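Alpha-galactosidase 1 (Saccharomyces cerevisiae, PDB 3LRK) hydrolyses terminal, non-reducing alpha-D-galactose residues from alpha-D-galactosides, including galactose oligosaccharides, galactomannans and galactolipids. Local coordinates at residues Asp72-Asp80 against Thr120-Arg130; Met96-His104 against Phe137-Tyr145. The protein carries 1 engineered substitution. One frame throughout, in Å; residues are numbered along the deposited sequence.

Contact 1. Residues Asp72-Asp80 against Thr120-Arg130; sequences DDCWSSGRD and TCAGYPGSLGR
Loop-against-loop packing at the mouth of a TIM barrel sets Asp-73, Cys-74 and Arg-79 against Thr-120, Tyr-124 and Arg-130. Residues 72-80 follow barrel strand 68-70 and include strand 76-79 of a small hairpin; residues 120-130 follow the adjacent barrel strand 109-115, which places both at the active-site end of the GH27 domain. Asp-73, a substrate-binding residue, fastens the inner end. With CG trans to the backbone N (chi1 -152°), its carboxylate reaches the type I turn 120-123. Thr-120 OG1 donates to the syn lone pair of Asp-73 OD1 at 2.7 Å, and Ala-122 N meets Asp-73 OD2 at 2.9 Å, tilted 31° from the carboxylate plane. Asp-73 OD1 also accepts from Cys-74 N, and its OD2 binds a glycerol in the pocket. Exchanging Asp-73 for an alanine removes both oxygens and would probably leave Thr-120 OG1 and Ala-122 N without their acceptor and the turn less firmly placed beside the substrate site. Next outward, Cys-74, disulfide-bonded to Cys-42, lays its CA over the centre of the Tyr-124 ring, a CH-pi contact 3.5 Å from the centroid and 11° off the normal, while Ser-76 O approaches the ring edge, 3.2 Å from Tyr-124 CD2. Water 1 bridges Ser-76 OG and Pro-125 O. At the outer end the extended Arg-79 donates from NH2 to Gly-126 O (2.9 Å) from above the carbonyl plane, and the same nitrogen salt-bridges Asp-134. Over one face of that guanidinium lies Arg-130 CD, 3.4 Å from Arg-79 CZ.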
ATOM      1  N   ASP A  72      18.540 -27.766   9.542  1.00 20.60           N
ATOM      2  CA  ASP A  72      17.307 -27.088   9.133  1.00 20.90           C
ATOM      3  C   ASP A  72      16.068 -27.924   9.507  1.00 20.71           C
ATOM      4  O   ASP A  72      16.053 -28.573  10.549  1.00 21.12           O
ATOM      5  CB  ASP A  72      17.380 -26.758   7.630  1.00 20.81           C
ATOM      6  CG  ASP A  72      16.606 -25.489   7.258  1.00 22.15           C
ATOM      7  OD1 ASP A  72      17.167 -24.376   7.343  1.00 22.96           O
ATOM      8  OD2 ASP A  72      15.429 -25.615   6.862  1.00 23.23           O
ATOM      9  N   ASP A  73      15.032 -27.881   8.668  1.00 21.28           N
ATOM     10  CA  ASP A  73      13.707 -28.465   8.936  1.00 21.64           C
ATOM     11  C   ASP A  73      13.743 -30.008   8.977  1.00 22.61           C
ATOM     12  O   ASP A  73      14.777 -30.614   8.694  1.00 22.84           O
ATOM     13  CB  ASP A  73      12.747 -27.984   7.832  1.00 21.04           C
ATOM     14  CG  ASP A  73      11.272 -27.908   8.270  1.00 21.18           C
ATOM     15  OD1 ASP A  73      10.844 -28.522   9.279  1.00 18.91           O
ATOM     16  OD2 ASP A  73      10.522 -27.198   7.568  1.00 19.36           O
ATOM     17  N   CYS A  74      12.606 -30.622   9.331  1.00 23.33           N
ATOM     18  CA  CYS A  74      12.371 -32.084   9.217  1.00 24.27           C
ATOM     19  C   CYS A  74      13.169 -32.973  10.172  1.00 24.14           C
ATOM     20  O   CYS A  74      13.481 -34.136   9.853  1.00 24.59           O
ATOM     21  CB  CYS A  74      12.588 -32.575   7.778  1.00 24.60           C
ATOM     22  SG  CYS A  74      12.260 -31.361   6.499  1.00 27.44           S
ATOM     23  N   TRP A  75      13.480 -32.448  11.352  1.00 23.21           N
ATOM     24  CA  TRP A  75      14.375 -33.149  12.270  1.00 22.16           C
ATOM     25  C   TRP A  75      13.594 -33.850  13.391  1.00 22.32           C
ATOM     26  O   TRP A  75      14.091 -34.807  13.994  1.00 22.30           O
ATOM     27  CB  TRP A  75      15.427 -32.169  12.832  1.00 20.86           C
ATOM     28  CG  TRP A  75      14.825 -31.063  13.647  1.00 20.24           C
ATOM     29  CD1 TRP A  75      14.513 -29.796  13.218  1.00 19.02           C
ATOM     30  CD2 TRP A  75      14.428 -31.126  15.026  1.00 19.79           C
ATOM     31  NE1 TRP A  75      13.958 -29.069  14.250  1.00 17.63           N
ATOM     32  CE2 TRP A  75      13.888 -29.857  15.367  1.00 18.07           C
ATOM     33  CE3 TRP A  75      14.484 -32.123  16.012  1.00 18.47           C
ATOM     34  CZ2 TRP A  75      13.406 -29.565  16.645  1.00 18.01           C
ATOM     35  CZ3 TRP A  75      13.999 -31.833  17.284  1.00 19.14           C
ATOM     36  CH2 TRP A  75      13.472 -30.551  17.590  1.00 19.12           C
ATOM     37  N   SER A  76      12.378 -33.362  13.661  1.00 21.54           N
ATOM     38  CA  SER A  76      11.544 -33.854  14.761  1.00 21.54           C
ATOM     39  C   SER A  76      10.531 -34.911  14.305  1.00 21.95           C
ATOM     40  O   SER A  76      10.265 -35.067  13.111  1.00 22.06           O
ATOM     41  CB  SER A  76      10.785 -32.694  15.417  1.00 21.47           C
ATOM     42  OG  SER A  76      10.017 -31.984  14.457  1.00 20.58           O
ATOM     43  N   SER A  77       9.970 -35.631  15.266  1.00 22.54           N
ATOM     44  CA  SER A  77       8.936 -36.629  14.967  1.00 23.23           C
ATOM     45  C   SER A  77       7.586 -36.308  15.623  1.00 23.54           C
ATOM     46  O   SER A  77       6.582 -36.975  15.353  1.00 23.91           O
ATOM     47  CB  SER A  77       9.424 -38.025  15.370  1.00 22.87           C
ATOM     48  OG  SER A  77       9.674 -38.093  16.763  1.00 23.10           O
ATOM     49  N   GLY A  78       7.557 -35.271  16.452  1.00 23.83           N
ATOM     50  CA  GLY A  78       6.354 -34.903  17.209  1.00 24.06           C
ATOM     51  C   GLY A  78       6.687 -34.308  18.566  1.00 24.15           C
ATOM     52  O   GLY A  78       7.784 -33.753  18.761  1.00 24.10           O
ATOM     53  N   ARG A  79       5.746 -34.426  19.503  1.00 23.83           N
ATOM     54  CA  ARG A  79       5.927 -33.952  20.879  1.00 24.12           C
ATOM     55  C   ARG A  79       5.583 -35.069  21.870  1.00 24.57           C
ATOM     56  O   ARG A  79       4.701 -35.899  21.600  1.00 24.41           O
ATOM     57  CB  ARG A  79       5.069 -32.702  21.159  1.00 23.68           C
ATOM     58  CG  ARG A  79       5.365 -31.522  20.240  1.00 22.73           C
ATOM     59  CD  ARG A  79       4.586 -30.249  20.600  1.00 20.59           C
ATOM     60  NE  ARG A  79       5.071 -29.127  19.794  1.00 20.33           N
ATOM     61  CZ  ARG A  79       6.060 -28.301  20.161  1.00 21.66           C
ATOM     62  NH1 ARG A  79       6.659 -28.448  21.336  1.00 19.63           N
ATOM     63  NH2 ARG A  79       6.455 -27.327  19.347  1.00 20.91           N
ATOM     64  N   ASP A  80       6.277 -35.089  23.006  1.00 24.95           N
ATOM     65  CA  ASP A  80       6.039 -36.105  24.046  1.00 25.93           C
ATOM     66  C   ASP A  80       4.830 -35.770  24.931  1.00 26.29           C
ATOM     67  O   ASP A  80       4.151 -34.767  24.696  1.00 26.12           O
ATOM     68  CB  ASP A  80       7.315 -36.355  24.882  1.00 25.72           C
ATOM     69  CG  ASP A  80       7.708 -35.164  25.770  1.00 26.95           C
ATOM     70  OD1 ASP A  80       6.859 -34.291  26.062  1.00 25.07           O
ATOM     71  OD2 ASP A  80       8.882 -35.124  26.203  1.00 28.01           O
ATOM     72  N   THR A 120       6.219 -26.138  10.980  1.00 19.17           N
ATOM     73  CA  THR A 120       7.346 -25.668  10.198  1.00 19.49           C
ATOM     74  C   THR A 120       6.930 -25.649   8.734  1.00 19.65           C
ATOM     75  O   THR A 120       5.850 -26.128   8.377  1.00 20.19           O
ATOM     76  CB  THR A 120       8.579 -26.568  10.389  1.00 18.97           C
ATOM     77  OG1 THR A 120       8.297 -27.881   9.873  1.00 19.51           O
ATOM     78  CG2 THR A 120       8.938 -26.668  11.874  1.00 19.95           C
ATOM     79  N   CYS A 121       7.788 -25.107   7.881  1.00 20.10           N
ATOM     80  CA  CYS A 121       7.481 -25.044   6.457  1.00 21.07           C
ATOM     81  C   CYS A 121       7.260 -26.420   5.805  1.00 21.64           C
ATOM     82  O   CYS A 121       6.445 -26.549   4.892  1.00 21.42           O
ATOM     83  CB  CYS A 121       8.536 -24.232   5.724  1.00 21.08           C
ATOM     84  SG  CYS A 121       8.592 -22.501   6.250  1.00 21.34           S
ATOM     85  N   ALA A 122       7.966 -27.440   6.293  1.00 21.92           N
ATOM     86  CA  ALA A 122       7.770 -28.813   5.815  1.00 22.13           C
ATOM     87  C   ALA A 122       6.700 -29.589   6.587  1.00 22.26           C
ATOM     88  O   ALA A 122       6.507 -30.786   6.356  1.00 22.69           O
ATOM     89  CB  ALA A 122       9.095 -29.574   5.807  1.00 22.46           C
ATOM     90  N   GLY A 123       6.016 -28.912   7.508  1.00 22.44           N
ATOM     91  CA  GLY A 123       4.857 -29.476   8.207  1.00 22.16           C
ATOM     92  C   GLY A 123       5.125 -30.226   9.491  1.00 21.95           C
ATOM     93  O   GLY A 123       4.273 -30.985   9.956  1.00 21.45           O
ATOM     94  N   TYR A 124       6.312 -30.017  10.067  1.00 21.58           N
ATOM     95  CA  TYR A 124       6.674 -30.579  11.367  1.00 21.40           C
ATOM     96  C   TYR A 124       6.204 -29.642  12.482  1.00 21.10           C
ATOM     97  O   TYR A 124       5.776 -28.533  12.188  1.00 21.56           O
ATOM     98  CB  TYR A 124       8.194 -30.795  11.416  1.00 21.53           C
ATOM     99  CG  TYR A 124       8.631 -31.864  10.451  1.00 22.25           C
ATOM    100  CD1 TYR A 124       8.682 -31.613   9.072  1.00 22.90           C
ATOM    101  CD2 TYR A 124       8.951 -33.144  10.907  1.00 22.97           C
ATOM    102  CE1 TYR A 124       9.065 -32.605   8.177  1.00 24.11           C
ATOM    103  CE2 TYR A 124       9.332 -34.148  10.015  1.00 24.75           C
ATOM    104  CZ  TYR A 124       9.393 -33.865   8.661  1.00 25.00           C
ATOM    105  OH  TYR A 124       9.781 -34.841   7.787  1.00 26.22           O
ATOM    106  N   PRO A 125       6.247 -30.093  13.759  1.00 21.03           N
ATOM    107  CA  PRO A 125       5.782 -29.251  14.869  1.00 20.48           C
ATOM    108  C   PRO A 125       6.452 -27.881  14.931  1.00 20.03           C
ATOM    109  O   PRO A 125       7.678 -27.782  14.935  1.00 19.69           O
ATOM    110  CB  PRO A 125       6.133 -30.068  16.116  1.00 20.44           C
ATOM    111  CG  PRO A 125       6.261 -31.475  15.633  1.00 20.71           C
ATOM    112  CD  PRO A 125       6.687 -31.427  14.216  1.00 20.89           C
ATOM    113  N   GLY A 126       5.623 -26.841  14.982  1.00 19.95           N
ATOM    114  CA  GLY A 126       6.088 -25.462  15.094  1.00 19.67           C
ATOM    115  C   GLY A 126       5.993 -24.948  16.520  1.00 19.17           C
ATOM    116  O   GLY A 126       5.344 -25.564  17.372  1.00 19.78           O
ATOM    117  N   SER A 127       6.640 -23.811  16.782  1.00 18.58           N
ATOM    118  CA  SER A 127       6.816 -23.316  18.144  1.00 18.48           C
ATOM    119  C   SER A 127       5.846 -22.219  18.600  1.00 18.64           C
ATOM    120  O   SER A 127       5.930 -21.772  19.747  1.00 18.47           O
ATOM    121  CB  SER A 127       8.252 -22.798  18.341  1.00 18.56           C
ATOM    122  OG  SER A 127       9.201 -23.823  18.130  1.00 18.40           O
ATOM    123  N   LEU A 128       4.946 -21.778  17.725  1.00 18.25           N
ATOM    124  CA  LEU A 128       4.010 -20.700  18.112  1.00 17.83           C
ATOM    125  C   LEU A 128       3.141 -21.095  19.319  1.00 17.84           C
ATOM    126  O   LEU A 128       2.420 -22.097  19.279  1.00 17.45           O
ATOM    127  CB  LEU A 128       3.150 -20.247  16.928  1.00 18.15           C
ATOM    128  CG  LEU A 128       2.262 -19.003  17.120  1.00 17.23           C
ATOM    129  CD1 LEU A 128       3.069 -17.809  17.681  1.00 17.35           C
ATOM    130  CD2 LEU A 128       1.573 -18.644  15.788  1.00 18.77           C
ATOM    131  N   GLY A 129       3.249 -20.302  20.385  1.00 17.52           N
ATOM    132  CA  GLY A 129       2.553 -20.539  21.647  1.00 18.07           C
ATOM    133  C   GLY A 129       3.227 -21.611  22.491  1.00 18.20           C
ATOM    134  O   GLY A 129       2.716 -21.993  23.534  1.00 18.47           O
ATOM    135  N   ARG A 130       4.369 -22.102  22.020  1.00 17.96           N
ATOM    136  CA  ARG A 130       5.109 -23.166  22.688  1.00 18.48           C
ATOM    137  C   ARG A 130       6.547 -22.731  22.899  1.00 18.32           C
ATOM    138  O   ARG A 130       7.441 -23.561  23.050  1.00 17.66           O
ATOM    139  CB  ARG A 130       5.042 -24.447  21.852  1.00 18.21           C
ATOM    140  CG  ARG A 130       3.590 -24.931  21.612  1.00 21.29           C
ATOM    141  CD  ARG A 130       3.569 -26.090  20.645  1.00 24.80           C
ATOM    142  NE  ARG A 130       2.220 -26.525  20.273  1.00 27.50           N
ATOM    143  CZ  ARG A 130       1.506 -27.448  20.923  1.00 30.09           C
ATOM    144  NH1 ARG A 130       1.980 -28.045  22.017  1.00 30.39           N
ATOM    145  NH2 ARG A 130       0.291 -27.774  20.482  1.00 31.75           N
TER
HETATM  146  O   HOH W   1       9.982 -29.252  14.446  1.00 20.37           O
HETATM  147  O   HOH W   2       3.719 -28.068  17.477  1.00 25.73           O

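Contact 2. Residues Met96-His104 against Phe137-Tyr145; sequences MGHVADHLH and FFANNRVDY. With NA (sodium ion), chain K; NAG (2-acetamido-2-deoxy-beta-D-glucopyranose), chain D.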
ATOM      1  N   MET A  96      19.669 -34.813  20.151  1.00 22.31           N
ATOM      2  CA  MET A  96      20.335 -33.666  19.543  1.00 21.25           C
ATOM      3  C   MET A  96      21.558 -33.218  20.343  1.00 20.86           C
ATOM      4  O   MET A  96      22.553 -32.819  19.761  1.00 20.89           O
ATOM      5  CB  MET A  96      19.344 -32.498  19.372  1.00 21.25           C
ATOM      6  CG  MET A  96      18.068 -32.878  18.576  1.00 21.17           C
ATOM      7  SD  MET A  96      18.358 -33.883  17.091  1.00 24.66           S
ATOM      8  CE  MET A  96      19.411 -32.825  16.141  1.00 22.53           C
ATOM      9  N   GLY A  97      21.479 -33.290  21.672  1.00 20.51           N
ATOM     10  CA  GLY A  97      22.573 -32.830  22.539  1.00 20.84           C
ATOM     11  C   GLY A  97      23.865 -33.564  22.215  1.00 20.89           C
ATOM     12  O   GLY A  97      24.944 -32.990  22.263  1.00 20.72           O
ATOM     13  N   HIS A  98      23.742 -34.840  21.864  1.00 21.46           N
ATOM     14  CA  HIS A  98      24.899 -35.633  21.440  1.00 21.74           C
ATOM     15  C   HIS A  98      25.546 -35.149  20.128  1.00 21.53           C
ATOM     16  O   HIS A  98      26.777 -35.218  19.966  1.00 21.48           O
ATOM     17  CB  HIS A  98      24.520 -37.109  21.337  1.00 21.73           C
ATOM     18  CG  HIS A  98      25.703 -38.019  21.273  1.00 23.45           C
ATOM     19  ND1 HIS A  98      26.599 -38.141  22.314  1.00 24.12           N
ATOM     20  CD2 HIS A  98      26.158 -38.826  20.288  1.00 23.89           C
ATOM     21  CE1 HIS A  98      27.546 -38.995  21.980  1.00 23.45           C
ATOM     22  NE2 HIS A  98      27.293 -39.434  20.761  1.00 24.66           N
ATOM     23  N   VAL A  99      24.723 -34.666  19.198  1.00 21.24           N
ATOM     24  CA  VAL A  99      25.227 -34.019  17.970  1.00 21.42           C
ATOM     25  C   VAL A  99      25.985 -32.733  18.335  1.00 21.57           C
ATOM     26  O   VAL A  99      27.084 -32.498  17.839  1.00 21.84           O
ATOM     27  CB  VAL A  99      24.086 -33.694  16.963  1.00 21.36           C
ATOM     28  CG1 VAL A  99      24.642 -33.094  15.640  1.00 20.48           C
ATOM     29  CG2 VAL A  99      23.228 -34.930  16.696  1.00 21.20           C
ATOM     30  N   ALA A 100      25.391 -31.915  19.209  1.00 22.06           N
ATOM     31  CA  ALA A 100      26.033 -30.694  19.727  1.00 21.85           C
ATOM     32  C   ALA A 100      27.422 -30.968  20.321  1.00 21.81           C
ATOM     33  O   ALA A 100      28.354 -30.199  20.105  1.00 22.33           O
ATOM     34  CB  ALA A 100      25.142 -30.043  20.780  1.00 21.17           C
ATOM     35  N   ASP A 101      27.534 -32.054  21.082  1.00 22.54           N
ATOM     36  CA  ASP A 101      28.780 -32.420  21.791  1.00 22.56           C
ATOM     37  C   ASP A 101      29.902 -32.754  20.819  1.00 22.41           C
ATOM     38  O   ASP A 101      31.040 -32.291  20.985  1.00 21.97           O
ATOM     39  CB  ASP A 101      28.530 -33.606  22.730  1.00 22.67           C
ATOM     40  CG  ASP A 101      27.584 -33.268  23.869  1.00 22.55           C
ATOM     41  OD1 ASP A 101      27.397 -32.074  24.183  1.00 21.62           O
ATOM     42  OD2 ASP A 101      27.015 -34.208  24.453  1.00 22.40           O
ATOM     43  N   HIS A 102      29.576 -33.564  19.809  1.00 22.36           N
ATOM     44  CA  HIS A 102      30.498 -33.853  18.696  1.00 22.47           C
ATOM     45  C   HIS A 102      30.932 -32.590  17.964  1.00 22.26           C
ATOM     46  O   HIS A 102      32.119 -32.409  17.658  1.00 22.40           O
ATOM     47  CB  HIS A 102      29.836 -34.802  17.695  1.00 22.63           C
ATOM     48  CG  HIS A 102      30.005 -36.246  18.023  1.00 23.12           C
ATOM     49  ND1 HIS A 102      31.244 -36.827  18.180  1.00 24.08           N
ATOM     50  CD2 HIS A 102      29.098 -37.236  18.195  1.00 22.76           C
ATOM     51  CE1 HIS A 102      31.096 -38.111  18.446  1.00 24.27           C
ATOM     52  NE2 HIS A 102      29.806 -38.385  18.453  1.00 23.85           N
ATOM     53  N   LEU A 103      29.970 -31.708  17.679  1.00 21.89           N
ATOM     54  CA  LEU A 103      30.282 -30.434  17.034  1.00 21.50           C
ATOM     55  C   LEU A 103      31.203 -29.567  17.896  1.00 21.43           C
ATOM     56  O   LEU A 103      32.229 -29.085  17.413  1.00 21.32           O
ATOM     57  CB  LEU A 103      29.003 -29.679  16.615  1.00 21.31           C
ATOM     58  CG  LEU A 103      28.187 -30.379  15.509  1.00 21.45           C
ATOM     59  CD1 LEU A 103      26.833 -29.697  15.268  1.00 20.27           C
ATOM     60  CD2 LEU A 103      28.972 -30.460  14.206  1.00 20.65           C
ATOM     61  N   HIS A 104      30.849 -29.395  19.170  1.00 21.78           N
ATOM     62  CA  HIS A 104      31.641 -28.580  20.091  1.00 22.58           C
ATOM     63  C   HIS A 104      33.055 -29.140  20.285  1.00 23.25           C
ATOM     64  O   HIS A 104      34.017 -28.382  20.408  1.00 23.67           O
ATOM     65  CB  HIS A 104      30.926 -28.441  21.443  1.00 22.07           C
ATOM     66  CG  HIS A 104      29.626 -27.694  21.360  1.00 22.23           C
ATOM     67  ND1 HIS A 104      28.593 -27.890  22.253  1.00 21.85           N
ATOM     68  CD2 HIS A 104      29.186 -26.770  20.473  1.00 21.37           C
ATOM     69  CE1 HIS A 104      27.580 -27.105  21.931  1.00 21.59           C
ATOM     70  NE2 HIS A 104      27.915 -26.413  20.856  1.00 23.08           N
ATOM     71  N   PHE A 137      13.924 -26.912  25.272  1.00 19.71           N
ATOM     72  CA  PHE A 137      14.436 -28.044  24.486  1.00 19.76           C
ATOM     73  C   PHE A 137      15.773 -27.721  23.802  1.00 19.78           C
ATOM     74  O   PHE A 137      16.729 -28.523  23.880  1.00 18.64           O
ATOM     75  CB  PHE A 137      13.402 -28.539  23.447  1.00 19.85           C
ATOM     76  CG  PHE A 137      13.952 -29.580  22.513  1.00 20.06           C
ATOM     77  CD1 PHE A 137      13.819 -30.938  22.805  1.00 20.03           C
ATOM     78  CD2 PHE A 137      14.631 -29.206  21.354  1.00 19.46           C
ATOM     79  CE1 PHE A 137      14.347 -31.891  21.957  1.00 19.32           C
ATOM     80  CE2 PHE A 137      15.171 -30.167  20.505  1.00 21.02           C
ATOM     81  CZ  PHE A 137      15.018 -31.511  20.808  1.00 18.32           C
ATOM     82  N   PHE A 138      15.857 -26.565  23.133  1.00 19.46           N
ATOM     83  CA  PHE A 138      17.091 -26.226  22.419  1.00 20.28           C
ATOM     84  C   PHE A 138      18.278 -26.038  23.386  1.00 20.80           C
ATOM     85  O   PHE A 138      19.378 -26.516  23.122  1.00 21.42           O
ATOM     86  CB  PHE A 138      16.915 -25.019  21.481  1.00 20.17           C
ATOM     87  CG  PHE A 138      15.909 -25.252  20.373  1.00 21.59           C
ATOM     88  CD1 PHE A 138      16.056 -26.324  19.483  1.00 20.05           C
ATOM     89  CD2 PHE A 138      14.813 -24.404  20.225  1.00 21.99           C
ATOM     90  CE1 PHE A 138      15.119 -26.545  18.465  1.00 21.30           C
ATOM     91  CE2 PHE A 138      13.872 -24.621  19.214  1.00 23.04           C
ATOM     92  CZ  PHE A 138      14.025 -25.690  18.329  1.00 20.19           C
ATOM     93  N   ALA A 139      18.035 -25.367  24.509  1.00 21.03           N
ATOM     94  CA  ALA A 139      19.060 -25.180  25.540  1.00 21.06           C
ATOM     95  C   ALA A 139      19.467 -26.502  26.213  1.00 21.21           C
ATOM     96  O   ALA A 139      20.658 -26.726  26.467  1.00 20.61           O
ATOM     97  CB  ALA A 139      18.595 -24.190  26.560  1.00 21.39           C
ATOM     98  N   ASN A 140      18.490 -27.374  26.481  1.00 21.29           N
ATOM     99  CA  ASN A 140      18.765 -28.716  27.042  1.00 21.60           C
ATOM    100  C   ASN A 140      19.663 -29.531  26.124  1.00 21.61           C
ATOM    101  O   ASN A 140      20.455 -30.363  26.579  1.00 21.95           O
ATOM    102  CB  ASN A 140      17.470 -29.497  27.294  1.00 21.27           C
ATOM    103  CG  ASN A 140      16.711 -29.011  28.510  1.00 20.81           C
ATOM    104  OD1 ASN A 140      17.146 -28.096  29.222  1.00 21.68           O
ATOM    105  ND2 ASN A 140      15.554 -29.614  28.749  1.00 20.06           N
ATOM    106  N   ASN A 141      19.517 -29.287  24.822  1.00 21.48           N
ATOM    107  CA  ASN A 141      20.291 -29.969  23.792  1.00 20.95           C
ATOM    108  C   ASN A 141      21.525 -29.205  23.311  1.00 20.49           C
ATOM    109  O   ASN A 141      22.125 -29.555  22.294  1.00 20.27           O
ATOM    110  CB  ASN A 141      19.366 -30.381  22.648  1.00 20.88           C
ATOM    111  CG  ASN A 141      18.411 -31.466  23.076  1.00 22.08           C
ATOM    112  OD1 ASN A 141      17.279 -31.190  23.489  1.00 22.77           O
ATOM    113  ND2 ASN A 141      18.887 -32.707  23.063  1.00 20.06           N
ATOM    114  N   ARG A 142      21.880 -28.154  24.056  1.00 20.02           N
ATOM    115  CA  ARG A 142      23.170 -27.443  23.912  1.00 19.83           C
ATOM    116  C   ARG A 142      23.357 -26.794  22.539  1.00 19.78           C
ATOM    117  O   ARG A 142      24.459 -26.721  21.994  1.00 19.21           O
ATOM    118  CB  ARG A 142      24.342 -28.370  24.311  1.00 20.41           C
ATOM    119  CG  ARG A 142      24.186 -28.845  25.755  1.00 20.08           C
ATOM    120  CD  ARG A 142      25.248 -29.837  26.177  1.00 22.47           C
ATOM    121  NE  ARG A 142      25.082 -31.191  25.633  1.00 21.54           N
ATOM    122  CZ  ARG A 142      24.196 -32.090  26.065  1.00 21.80           C
ATOM    123  NH1 ARG A 142      23.331 -31.787  27.024  1.00 21.82           N
ATOM    124  NH2 ARG A 142      24.175 -33.305  25.537  1.00 20.88           N
ATOM    125  N   VAL A 143      22.240 -26.291  22.019  1.00 19.57           N
ATOM    126  CA  VAL A 143      22.165 -25.568  20.759  1.00 18.71           C
ATOM    127  C   VAL A 143      22.705 -24.134  20.931  1.00 18.90           C
ATOM    128  O   VAL A 143      22.508 -23.530  21.968  1.00 19.38           O
ATOM    129  CB  VAL A 143      20.677 -25.554  20.281  1.00 18.78           C
ATOM    130  CG1 VAL A 143      20.456 -24.600  19.099  1.00 17.65           C
ATOM    131  CG2 VAL A 143      20.231 -26.975  19.927  1.00 17.57           C
ATOM    132  N   ASP A 144      23.377 -23.608  19.907  1.00 19.04           N
ATOM    133  CA  ASP A 144      24.020 -22.275  19.966  1.00 19.25           C
ATOM    134  C   ASP A 144      23.399 -21.223  19.062  1.00 19.13           C
ATOM    135  O   ASP A 144      23.810 -20.058  19.101  1.00 19.31           O
ATOM    136  CB  ASP A 144      25.506 -22.387  19.607  1.00 19.16           C
ATOM    137  CG  ASP A 144      26.208 -23.480  20.380  1.00 19.17           C
ATOM    138  OD1 ASP A 144      26.256 -23.407  21.631  1.00 19.91           O
ATOM    139  OD2 ASP A 144      26.680 -24.428  19.728  1.00 19.46           O
ATOM    140  N   TYR A 145      22.422 -21.637  18.247  1.00 18.93           N
ATOM    141  CA  TYR A 145      21.888 -20.826  17.151  1.00 18.57           C
ATOM    142  C   TYR A 145      20.506 -21.361  16.792  1.00 18.75           C
ATOM    143  O   TYR A 145      20.302 -22.575  16.713  1.00 18.65           O
ATOM    144  CB  TYR A 145      22.844 -20.949  15.963  1.00 18.61           C
ATOM    145  CG  TYR A 145      22.539 -20.211  14.664  1.00 19.17           C
ATOM    146  CD1 TYR A 145      21.501 -20.615  13.814  1.00 18.14           C
ATOM    147  CD2 TYR A 145      23.355 -19.153  14.251  1.00 18.78           C
ATOM    148  CE1 TYR A 145      21.275 -19.955  12.584  1.00 18.83           C
ATOM    149  CE2 TYR A 145      23.138 -18.496  13.057  1.00 19.60           C
ATOM    150  CZ  TYR A 145      22.098 -18.893  12.223  1.00 19.55           C
ATOM    151  OH  TYR A 145      21.897 -18.225  11.029  1.00 18.72           O
TER
HETATM  152 NA    NA K8001      28.720 -40.277  19.165  1.00 18.08          NA
HETATM  153  C1  NAG D1001      33.782 -34.271  24.056  1.00 28.61           C
HETATM  154  C2  NAG D1001      33.329 -35.707  24.302  1.00 28.82           C
HETATM  155  C3  NAG D1001      33.156 -35.956  25.803  1.00 29.10           C
HETATM  156  C4  NAG D1001      34.411 -35.557  26.587  1.00 29.16           C
HETATM  157  C5  NAG D1001      34.923 -34.185  26.149  1.00 29.92           C
HETATM  158  C6  NAG D1001      36.319 -33.914  26.704  1.00 32.05           C
HETATM  159  C7  NAG D1001      32.085 -36.539  22.353  1.00 28.33           C
HETATM  160  C8  NAG D1001      30.745 -36.954  21.823  1.00 26.81           C
HETATM  161  N2  NAG D1001      32.102 -36.014  23.583  1.00 28.68           N
HETATM  162  O3  NAG D1001      32.855 -37.313  26.035  1.00 27.84           O
HETATM  163  O4  NAG D1001      34.130 -35.544  27.978  1.00 29.87           O
HETATM  164  O5  NAG D1001      35.008 -34.075  24.737  1.00 28.69           O
HETATM  165  O6  NAG D1001      36.484 -32.514  26.700  1.00 33.30           O
HETATM  166  O7  NAG D1001      33.096 -36.679  21.663  1.00 28.43           O
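A two-pronged salt bridge joins Arg-142 to Asp-101: Arg-142 NE donates to Asp-101 OD1 at 2.9 Å and Arg-142 NH2 to Asp-101 OD2 at 3.2 Å. The two flat groups lie only 16° apart, as expected of a paired salt bridge. A bend in the Arg-142 chain at chi3 (-75°) brings the guanidinium over Gly-97, whose CA sits against one face; with no side chain at Gly-97, Arg-142 NH2 can come close to its backbone. This glycine also lets the backbones close in, with Gly-97 CA 3.3 Å from Asn-141 O in a CA-H...O contact. The second polar link is nearly straight (167°): His-104 NE2 donates in its ring plane to the syn lone pair of Asp-144 OD2, 2.6 Å away. Asp-144 OD2 also takes Phe-110 N, and its OD1 salt-bridges Arg-179, giving the carboxylate three partners. Between the two links, Ala-100 CB packs 3.4 Å from Asn-141 O. One shell out, a Schellman motif ends helix 131-140, with Val-143 N bonded to Phe-138 O and Arg-142 N to Ala-139 O; Arg-142, at positive phi, is its C-prime residue, and its CB points toward helix 96-105. His-98, whose CB points away from 137-145, and His-102 each bind sodium through NE2 at 2.3 Å, other ligands completing the shell, and methyl C8 of the N-acetylglucosamine lies over the His-102 ring. Helix 96-105 thus joins the end of helix 131-140 while Val-99 and Leu-103 rest on helix 46-58, Ala-100 and Leu-103 on Phe-110 of strand 109-115, and Met-96 and Phe-137 reach strand 85-87.

Both contacts lie beside barrel strand 109-115, and their segments alternate along the chain. Contact 1 pairs the loops after strands 68-70 and 109-115 at the catalytic mouth; contact 2 joins helix 96-105 to the C-terminal end of helix 131-140 and the link into strand 145-149. Each is partly buried, but contact 1 covers more surface, 549 against 394 Å². Helix 131-140 ties them together: Arg-130 is its N-cap in contact 1, and its far end lies in contact 2. They meet where Trp-75 CH2 packs 3.4 Å from Phe-137 CE2. Contact 1 mixes carboxylate-to-turn bonds, CH-pi packing and bridging waters beside the substrate site, whereas contact 2 relies on one salt bridge and a histidine-carboxylate hydrogen bond and borders a sodium and glycan site.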